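Local structure of S12 family peptidase (Streptomyces sp. 82F2, 3WWX) at residues K56-T61 against N184-P189; V62-Q67 against K262-E267; K120-G125 against G304-S309. The protein is a D-stereospecific amidohydrolase of the S12 peptidase family, with a beta-lactamase-type fold, and probably cleaves amide bonds in D-amino-acid substrates. All coordinates share one frame; numbering follows the deposited sequence.

In the fold
Helix 55-68, early in the chain, supplies the first partner of two contacts in succession. Contact 1 closes a long loop from its N-terminal half to the end of helix 178-187, and contact 2 closes a longer one from its C-terminal half to helix 262-268. Contact 3 leaves from the end of helix 115-121 and returns at the hairpin between strands 297-305 and 308-315. No loop nests inside another: all three cross pairwise. Contacts 1 and 2 touch through Arg-185 and Gln-65 and tie helix 55-68 to helices 178-187 and 262-268, whereas contact 3, its centre about 25 Å from that of contact 1, joins the helical region to the large antiparallel sheet across the ligand pocket.

Contact 1 of 3, residues K56-T61 against N184-P189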
loop_
_atom_site.group_PDB
_atom_site.type_symbol
_atom_site.label_atom_id
_atom_site.label_comp_id
_atom_site.label_asym_id
_atom_site.label_seq_id
_atom_site.Cartn_x
_atom_site.Cartn_y
_atom_site.Cartn_z
ATOM N N LYS A 56 1.940 -2.395 -1.948
ATOM C CA LYS A 56 2.582 -1.982 -3.186
ATOM C C LYS A 56 4.085 -1.771 -3.027
ATOM O O LYS A 56 4.836 -2.025 -3.956
ATOM C CB LYS A 56 1.950 -0.709 -3.722
ATOM C CG LYS A 56 0.544 -0.902 -4.244
ATOM C CD LYS A 56 0.041 0.344 -4.961
ATOM C CE LYS A 56 -1.335 0.135 -5.574
ATOM N NZ LYS A 56 -2.394 -0.046 -4.569
ATOM N N THR A 57 4.535 -1.261 -1.884
ATOM C CA THR A 57 5.966 -1.040 -1.719
ATOM C C THR A 57 6.717 -2.371 -1.718
ATOM O O THR A 57 7.827 -2.468 -2.257
ATOM C CB THR A 57 6.261 -0.275 -0.436
ATOM O OG1 THR A 57 5.419 0.874 -0.355
ATOM C CG2 THR A 57 7.714 0.156 -0.415
ATOM N N PHE A 58 6.115 -3.400 -1.120
ATOM C CA PHE A 58 6.714 -4.733 -1.131
ATOM C C PHE A 58 6.796 -5.268 -2.562
ATOM O O PHE A 58 7.822 -5.777 -3.001
ATOM C CB PHE A 58 5.925 -5.695 -0.246
ATOM C CG PHE A 58 6.024 -5.386 1.226
ATOM C CD1 PHE A 58 5.170 -4.458 1.809
ATOM C CD2 PHE A 58 6.948 -6.022 2.030
ATOM C CE1 PHE A 58 5.236 -4.163 3.167
ATOM C CE2 PHE A 58 7.022 -5.714 3.401
ATOM C CZ PHE A 58 6.165 -4.802 3.961
ATOM N N THR A 59 5.706 -5.158 -3.302
ATOM C CA THR A 59 5.677 -5.599 -4.685
ATOM C C THR A 59 6.739 -4.910 -5.540
ATOM O O THR A 59 7.477 -5.578 -6.298
ATOM C CB THR A 59 4.264 -5.355 -5.245
ATOM O OG1 THR A 59 3.342 -6.094 -4.439
ATOM C CG2 THR A 59 4.143 -5.766 -6.700
ATOM N N ALA A 60 6.847 -3.585 -5.410
ATOM C CA ALA A 60 7.862 -2.829 -6.158
ATOM C C ALA A 60 9.273 -3.233 -5.765
ATOM O O ALA A 60 10.150 -3.329 -6.623
ATOM C CB ALA A 60 7.673 -1.342 -5.973
ATOM N N THR A 61 9.499 -3.462 -4.484
ATOM C CA THR A 61 10.831 -3.854 -4.011
ATOM C C THR A 61 11.270 -5.158 -4.668
ATOM O O THR A 61 12.402 -5.283 -5.109
ATOM C CB THR A 61 10.857 -3.989 -2.479
ATOM O OG1 THR A 61 10.589 -2.712 -1.888
ATOM C CG2 THR A 61 12.236 -4.453 -1.980
ATOM N N ASN A 184 10.300 -14.580 0.809
ATOM C CA ASN A 184 11.688 -15.010 0.818
ATOM C C ASN A 184 12.696 -13.882 0.702
ATOM O O ASN A 184 13.813 -13.983 1.231
ATOM C CB ASN A 184 11.891 -16.062 -0.269
ATOM C CG ASN A 184 11.187 -17.356 0.066
ATOM O OD1 ASN A 184 10.963 -17.666 1.240
ATOM N ND2 ASN A 184 10.815 -18.112 -0.953
ATOM N N ARG A 185 12.307 -12.797 0.041
ATOM C CA ARG A 185 13.207 -11.675 -0.176
ATOM C C ARG A 185 13.084 -10.570 0.861
ATOM O O ARG A 185 13.992 -9.765 1.000
ATOM C CB ARG A 185 12.958 -11.065 -1.550
ATOM C CG ARG A 185 13.296 -11.996 -2.692
ATOM C CD ARG A 185 12.775 -11.491 -4.029
ATOM N NE ARG A 185 13.288 -12.340 -5.095
ATOM C CZ ARG A 185 14.455 -12.144 -5.698
ATOM N NH1 ARG A 185 15.209 -11.093 -5.400
ATOM N NH2 ARG A 185 14.860 -13.003 -6.629
ATOM N N ILE A 186 11.949 -10.499 1.548
ATOM C CA ILE A 186 11.705 -9.388 2.465
ATOM C C ILE A 186 11.310 -9.853 3.862
ATOM O O ILE A 186 11.966 -9.488 4.829
ATOM C CB ILE A 186 10.650 -8.382 1.906
ATOM C CG1 ILE A 186 11.071 -7.876 0.522
ATOM C CG2 ILE A 186 10.474 -7.201 2.862
ATOM C CD1 ILE A 186 10.002 -7.059 -0.217
ATOM N N ILE A 187 10.200 -10.582 3.994
ATOM C CA ILE A 187 9.704 -10.965 5.300
ATOM C C ILE A 187 10.734 -11.785 6.081
ATOM O O ILE A 187 11.014 -11.503 7.244
ATOM C CB ILE A 187 8.357 -11.698 5.162
ATOM C CG1 ILE A 187 7.311 -10.713 4.637
ATOM C CG2 ILE A 187 7.896 -12.288 6.490
ATOM C CD1 ILE A 187 5.987 -11.353 4.257
ATOM N N LYS A 188 11.305 -12.792 5.442
ATOM C CA LYS A 188 12.241 -13.659 6.158
ATOM C C LYS A 188 13.574 -12.962 6.482
ATOM O O LYS A 188 14.002 -12.975 7.646
ATOM C CB LYS A 188 12.438 -14.976 5.410
ATOM C CG LYS A 188 11.229 -15.896 5.482
ATOM C CD LYS A 188 11.423 -17.131 4.599
ATOM C CE LYS A 188 10.145 -17.937 4.473
ATOM N NZ LYS A 188 9.624 -18.337 5.806
ATOM N N PRO A 189 14.220 -12.325 5.496
ATOM C CA PRO A 189 15.515 -11.704 5.802
ATOM C C PRO A 189 15.443 -10.590 6.843
ATOM O O PRO A 189 16.412 -10.372 7.572
ATOM C CB PRO A 189 15.970 -11.150 4.453
ATOM C CG PRO A 189 15.291 -12.020 3.445
ATOM C CD PRO A 189 13.950 -12.332 4.045
#
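With chi1 at -69° in Phe-58 and -55° in Ile-186, CG of the phenylalanine and CG1 of the isoleucine each stand anti to their own carbonyl carbon; a chi2 of 171° then carries CD1 of Ile-186 out along an extended branch, and CG2 and CD1 become two prongs facing helix 55-68. The CG2 prong comes in at the edge of the Phe-58 ring, near its plane, 3.8 Å from CE2. The CD1 prong goes further along the helix: it lies 3.8 Å from the backbone O of Phe-58 and 3.9 Å from CG2 of Thr-61. One branched residue thus spans a full helical turn and meets an aromatic edge, a carbonyl and a methyl group.

The orientation of Thr-61 is fixed from within its own helix. Its OG1 donates to Thr-57 O over 2.8 Å, while its backbone N reaches the same oxygen at 3.0 Å from the opposite face of the carbonyl plane. With the hydroxyl folded back in this way, it is the methyl CG2 that Thr-61 offers to Ile-186.

Ile-186 itself sits where helix 178-187 widens into a pi-type turn. Phe-250 of helix 244-255 stacks on Phe-58 and also touches Ile-186, adding a third helix to the packing. A different face of helix 55-68 carries Lys-56, in the position of the lysine of the family's SxxK motif, whose NZ is hydrogen-bonded to Tyr-158, Asn-160 and Ala-237.

No hydrogen bond passes between 56-61 and 184-189. The junction therefore rests on packing, mostly of carbon against carbon, with 165 Å² buried in all and the one hydroxyl at its border satisfied by its own helix instead of by the partner.

Contact 2 of 3, residues V62-Q67 against K262-E267; sequences VLLQLQ and KSALNE
Leu-64 and Ala-264, their CA atoms 5.9 Å apart, mark the nearest backbone approach of two helical segments whose axes come within 9.7 Å and whose N-to-C directions differ by 140°. This is inclined, roughly antiparallel helix-helix packing at the periphery of the helical region of a beta-lactamase-type fold, and it combines a small apolar patch with a polar bridge.

In the apolar patch the CD2 branch of Leu-64 does most of the touching. It lies 4.3 Å from CB of Ala-264 and 4.2 Å from CB of Glu-267, and meets the backbone at Ala-264 O, 3.8 Å away, so the leucine packs against the alanine's backbone and methyl group. Leu-74 and Leu-260 close round the same leucine from neighbouring loops.

The polar bridge lies one turn toward the C terminus of each helix, at Gln-67 and Glu-267. Gln-67 reaches out extended, CG anti to the backbone N at a chi1 of 174°, and its NE2 donates to OE1 of Glu-267 over 2.9 Å with an N-H...O angle of 163°. The acceptor lies in the plane of the amide, yet the amide arrives from above the carboxylate plane, the two flat groups being almost perpendicular. Leu-74 N donates to the OE1 of Gln-67, which settles which end of the amide faces the glutamate. The stronger partner of Glu-267 is Arg-99, whose NH1 forms a salt bridge to the same OE1 and would be expected to favour the charged carboxylate. A single water completes the ring of bonds, donating to OE1 of Gln-67 at 2.7 Å and to OE2 of Glu-267 at 3.2 Å.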
loop_
_atom_site.group_PDB
_atom_site.type_symbol
_atom_site.label_atom_id
_atom_site.label_comp_id
_atom_site.label_asym_id
_atom_site.label_seq_id
_atom_site.Cartn_x
_atom_site.Cartn_y
_atom_site.Cartn_z
ATOM N N VAL A 62 10.372 -6.117 -4.761
ATOM C CA VAL A 62 10.715 -7.392 -5.398
ATOM C C VAL A 62 11.111 -7.169 -6.848
ATOM O O VAL A 62 12.116 -7.709 -7.313
ATOM C CB VAL A 62 9.557 -8.387 -5.307
ATOM C CG1 VAL A 62 9.812 -9.606 -6.189
ATOM C CG2 VAL A 62 9.340 -8.796 -3.871
ATOM N N LEU A 63 10.344 -6.373 -7.590
ATOM C CA LEU A 63 10.668 -6.157 -8.996
ATOM C C LEU A 63 11.984 -5.430 -9.152
ATOM O O LEU A 63 12.728 -5.698 -10.094
ATOM C CB LEU A 63 9.559 -5.402 -9.713
ATOM C CG LEU A 63 8.442 -6.348 -10.113
ATOM C CD1 LEU A 63 7.186 -5.563 -10.379
ATOM C CD2 LEU A 63 8.837 -7.159 -11.351
ATOM N N LEU A 64 12.284 -4.506 -8.248
ATOM C CA LEU A 64 13.582 -3.835 -8.304
ATOM C C LEU A 64 14.740 -4.779 -7.984
ATOM O O LEU A 64 15.807 -4.664 -8.596
ATOM C CB LEU A 64 13.560 -2.594 -7.399
ATOM C CG LEU A 64 12.776 -1.429 -8.015
ATOM C CD1 LEU A 64 12.277 -0.470 -6.941
ATOM C CD2 LEU A 64 13.648 -0.680 -9.024
ATOM N N GLN A 65 14.546 -5.708 -7.064
ATOM C CA GLN A 65 15.549 -6.742 -6.847
ATOM C C GLN A 65 15.727 -7.599 -8.086
ATOM O O GLN A 65 16.861 -7.901 -8.471
ATOM C CB GLN A 65 15.201 -7.621 -5.658
ATOM C CG GLN A 65 15.281 -6.928 -4.303
ATOM C CD GLN A 65 15.219 -7.915 -3.171
ATOM O OE1 GLN A 65 14.863 -9.079 -3.361
ATOM N NE2 GLN A 65 15.588 -7.470 -1.972
ATOM N N LEU A 66 14.633 -8.006 -8.714
ATOM C CA LEU A 66 14.746 -8.854 -9.898
ATOM C C LEU A 66 15.494 -8.132 -11.013
ATOM O O LEU A 66 16.285 -8.747 -11.732
ATOM C CB LEU A 66 13.364 -9.328 -10.371
ATOM C CG LEU A 66 12.628 -10.259 -9.408
ATOM C CD1 LEU A 66 11.180 -10.406 -9.852
ATOM C CD2 LEU A 66 13.324 -11.628 -9.322
ATOM N N GLN A 67 15.272 -6.828 -11.144
ATOM C CA GLN A 67 15.998 -6.043 -12.132
ATOM C C GLN A 67 17.490 -5.994 -11.777
ATOM O O GLN A 67 18.349 -6.095 -12.667
ATOM C CB GLN A 67 15.422 -4.632 -12.286
ATOM C CG GLN A 67 16.269 -3.757 -13.212
ATOM C CD GLN A 67 15.678 -2.403 -13.487
ATOM O OE1 GLN A 67 15.240 -2.116 -14.609
ATOM N NE2 GLN A 67 15.682 -1.538 -12.476
ATOM N N LYS A 262 22.226 0.742 -4.899
ATOM C CA LYS A 262 22.067 2.181 -5.096
ATOM C C LYS A 262 21.240 2.524 -6.319
ATOM O O LYS A 262 20.378 3.399 -6.256
ATOM C CB LYS A 262 23.451 2.843 -5.243
ATOM C CG LYS A 262 23.428 4.291 -5.795
ATOM C CD LYS A 262 24.628 4.606 -6.695
ATOM C CE LYS A 262 25.923 4.657 -5.905
ATOM N NZ LYS A 262 27.078 5.183 -6.720
ATOM N N SER A 263 21.528 1.884 -7.447
ATOM C CA SER A 263 20.857 2.250 -8.692
ATOM C C SER A 263 19.373 1.956 -8.556
ATOM O O SER A 263 18.537 2.717 -9.028
ATOM C CB SER A 263 21.431 1.477 -9.887
ATOM O OG SER A 263 21.342 0.082 -9.670
ATOM N N ALA A 264 19.063 0.833 -7.920
ATOM C CA ALA A 264 17.667 0.417 -7.758
ATOM C C ALA A 264 16.909 1.355 -6.824
ATOM O O ALA A 264 15.784 1.788 -7.130
ATOM C CB ALA A 264 17.605 -0.981 -7.259
ATOM N N LEU A 265 17.492 1.688 -5.673
ATOM C CA LEU A 265 16.832 2.635 -4.787
ATOM C C LEU A 265 16.693 4.009 -5.442
ATOM O O LEU A 265 15.729 4.746 -5.220
ATOM C CB LEU A 265 17.577 2.740 -3.456
ATOM C CG LEU A 265 16.914 3.570 -2.350
ATOM C CD1 LEU A 265 15.491 3.101 -2.067
ATOM C CD2 LEU A 265 17.736 3.494 -1.100
ATOM N N ASN A 266 17.667 4.378 -6.269
ATOM C CA ASN A 266 17.556 5.631 -7.007
ATOM C C ASN A 266 16.350 5.636 -7.961
ATOM O O ASN A 266 15.644 6.639 -8.075
ATOM C CB ASN A 266 18.809 5.868 -7.844
ATOM C CG ASN A 266 18.754 7.175 -8.590
ATOM O OD1 ASN A 266 18.648 8.249 -7.986
ATOM N ND2 ASN A 266 18.807 7.099 -9.917
ATOM N N GLU A 267 16.132 4.529 -8.657
ATOM C CA GLU A 267 14.958 4.391 -9.523
ATOM C C GLU A 267 13.684 4.466 -8.695
ATOM O O GLU A 267 12.730 5.116 -9.094
ATOM C CB GLU A 267 15.017 3.094 -10.320
ATOM C CG GLU A 267 16.081 3.150 -11.438
ATOM C CD GLU A 267 16.085 1.947 -12.373
ATOM O OE1 GLU A 267 15.051 1.266 -12.514
ATOM O OE2 GLU A 267 17.149 1.681 -12.991
HETATM O O HOH W 1 16.254 0.169 -15.663
#

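Contact 3 of 3, residues K120-G125 against G304-S309. With DIA (octane 1,8-diamine), chain B.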
loop_
_atom_site.group_PDB
_atom_site.type_symbol
_atom_site.label_atom_id
_atom_site.label_comp_id
_atom_site.label_asym_id
_atom_site.label_seq_id
_atom_site.Cartn_x
_atom_site.Cartn_y
_atom_site.Cartn_z
ATOM N N LYS A 120 -20.174 -5.205 -5.714
ATOM C CA LYS A 120 -19.908 -6.465 -5.026
ATOM C C LYS A 120 -18.997 -6.286 -3.823
ATOM O O LYS A 120 -19.147 -6.994 -2.847
ATOM C CB LYS A 120 -19.266 -7.485 -5.972
ATOM C CG LYS A 120 -20.204 -8.034 -7.040
ATOM C CD LYS A 120 -19.499 -9.164 -7.774
ATOM C CE LYS A 120 -20.318 -9.759 -8.897
ATOM N NZ LYS A 120 -20.434 -8.814 -10.038
ATOM N N VAL A 121 -18.065 -5.338 -3.894
ATOM C CA VAL A 121 -16.959 -5.288 -2.947
ATOM C C VAL A 121 -16.984 -4.095 -2.002
ATOM O O VAL A 121 -16.600 -4.227 -0.834
ATOM C CB VAL A 121 -15.616 -5.339 -3.718
ATOM C CG1 VAL A 121 -14.416 -5.184 -2.754
ATOM C CG2 VAL A 121 -15.514 -6.631 -4.448
ATOM N N PHE A 122 -17.425 -2.935 -2.472
ATOM C CA PHE A 122 -17.319 -1.711 -1.662
ATOM C C PHE A 122 -18.600 -1.247 -1.012
ATOM O O PHE A 122 -18.565 -0.486 -0.033
ATOM C CB PHE A 122 -16.662 -0.605 -2.483
ATOM C CG PHE A 122 -15.217 -0.906 -2.814
ATOM C CD1 PHE A 122 -14.324 -1.280 -1.815
ATOM C CD2 PHE A 122 -14.763 -0.871 -4.111
ATOM C CE1 PHE A 122 -13.009 -1.577 -2.108
ATOM C CE2 PHE A 122 -13.447 -1.163 -4.407
ATOM C CZ PHE A 122 -12.576 -1.527 -3.414
ATOM N N GLY A 123 -19.729 -1.704 -1.523
ATOM C CA GLY A 123 -21.014 -1.348 -0.941
ATOM C C GLY A 123 -21.571 -2.479 -0.102
ATOM O O GLY A 123 -20.853 -3.409 0.244
ATOM N N PRO A 124 -22.872 -2.422 0.212
ATOM C CA PRO A 124 -23.482 -3.481 1.026
ATOM C C PRO A 124 -23.364 -4.892 0.425
ATOM O O PRO A 124 -23.423 -5.875 1.173
ATOM C CB PRO A 124 -24.946 -3.032 1.140
ATOM C CG PRO A 124 -24.881 -1.538 0.991
ATOM C CD PRO A 124 -23.799 -1.300 -0.028
ATOM N N GLY A 125 -23.156 -5.005 -0.891
ATOM C CA GLY A 125 -22.884 -6.279 -1.528
ATOM C C GLY A 125 -21.681 -7.009 -0.953
ATOM O O GLY A 125 -21.568 -8.227 -1.074
ATOM N N GLY A 304 -5.265 1.770 2.364
ATOM C CA GLY A 304 -6.695 1.728 2.576
ATOM C C GLY A 304 -7.258 0.400 2.081
ATOM O O GLY A 304 -6.990 -0.058 0.969
ATOM N N ILE A 305 -8.026 -0.247 2.947
ATOM C CA ILE A 305 -8.806 -1.410 2.613
ATOM C C ILE A 305 -9.916 -1.428 3.685
ATOM O O ILE A 305 -9.903 -0.615 4.605
ATOM C CB ILE A 305 -7.913 -2.679 2.570
ATOM C CG1 ILE A 305 -8.654 -3.888 2.001
ATOM C CG2 ILE A 305 -7.364 -2.980 3.944
ATOM C CD1 ILE A 305 -7.703 -4.980 1.511
ATOM N N HIS A 306 -10.894 -2.307 3.557
ATOM C CA HIS A 306 -12.074 -2.271 4.430
ATOM C C HIS A 306 -11.722 -2.191 5.912
ATOM O O HIS A 306 -11.039 -3.044 6.444
ATOM C CB HIS A 306 -12.930 -3.510 4.223
ATOM C CG HIS A 306 -13.386 -3.687 2.818
ATOM N ND1 HIS A 306 -12.511 -3.849 1.760
ATOM C CD2 HIS A 306 -14.628 -3.759 2.294
ATOM C CE1 HIS A 306 -13.197 -3.981 0.649
ATOM N NE2 HIS A 306 -14.485 -3.952 0.945
ATOM N N GLY A 307 -12.197 -1.145 6.570
ATOM C CA GLY A 307 -12.003 -0.971 7.992
ATOM C C GLY A 307 -10.583 -0.712 8.439
ATOM O O GLY A 307 -10.281 -0.917 9.620
ATOM N N SER A 308 -9.737 -0.264 7.524
ATOM C CA SER A 308 -8.324 -0.164 7.839
ATOM C C SER A 308 -7.635 0.941 7.052
ATOM O O SER A 308 -7.424 0.822 5.845
ATOM C CB SER A 308 -7.631 -1.492 7.582
ATOM O OG SER A 308 -6.306 -1.423 8.103
ATOM N N SER A 309 -7.296 2.013 7.755
ATOM C CA SER A 309 -6.550 3.143 7.181
ATOM C C SER A 309 -5.175 3.129 7.823
ATOM O O SER A 309 -5.063 3.346 9.026
ATOM C CB SER A 309 -7.255 4.456 7.459
ATOM O OG SER A 309 -6.573 5.532 6.833
HETATM N N1 DIA B . -16.529 1.034 1.313
HETATM C C1 DIA B . -15.934 -0.241 1.547
HETATM C C2 DIA B . -14.550 -0.263 2.159
HETATM C C3 DIA B . -13.668 0.875 1.763
HETATM C C4 DIA B . -12.408 0.543 0.992
HETATM C C5 DIA B . -11.162 1.019 1.691
HETATM C C6 DIA B . -11.203 2.463 2.125
HETATM C C7 DIA B . -10.012 2.820 2.956
HETATM C C8 DIA B . -10.007 4.311 3.156
HETATM N N8 DIA B . -9.218 4.604 4.301
#
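Hydrogen bonding across the contact is carried by His-306, whose NE2 donates to the backbone O of Val-121 over 2.8 Å in an almost straight line, at 178°. The oxygen lies in the imidazole plane, while the donor is tilted from the plane of the carbonyl. At the other end of the histidine, a type II turn from Ile-305 to Ser-308 links two strands of the sheet; Gly-307 takes its positive phi, and its N is hydrogen-bonded to OD2 of Asp-329.

Packing between side chains comes second. CG1 of Val-121 sits 3.8 Å from CE1 of His-306 and lies over one face of the Phe-122 ring, toward its rim. The Phe-122 and His-306 rings, inclined by 21° with centroids 5.5 Å apart, are slid so far that they scarcely overlap, and their closest atoms are the two CE1 carbons. Phe-126 supplies a further ring stacked with the histidine.

The bound octane 1,8-diamine uses the same groups. Its N1 donates to the backbone O of Phe-122 over 2.9 Å, C2 lies over one face of the imidazole, 3.5 Å from CD2 of His-306, and C4 approaches the Phe-122 ring. Further along, C7 passes 3.5 Å from CA of Gly-304, and N8 ends near Ser-309.

Gly-304 N is also hydrogen-bonded to OG of Ser-53, in the position of the serine of the SxxK motif. A bent diamine between the end of strand 297-305 with its turn and the loop that carries Phe-122 is consistent with the substrate cleft of S12 peptidases and related penicillin-recognising serine hydrolases.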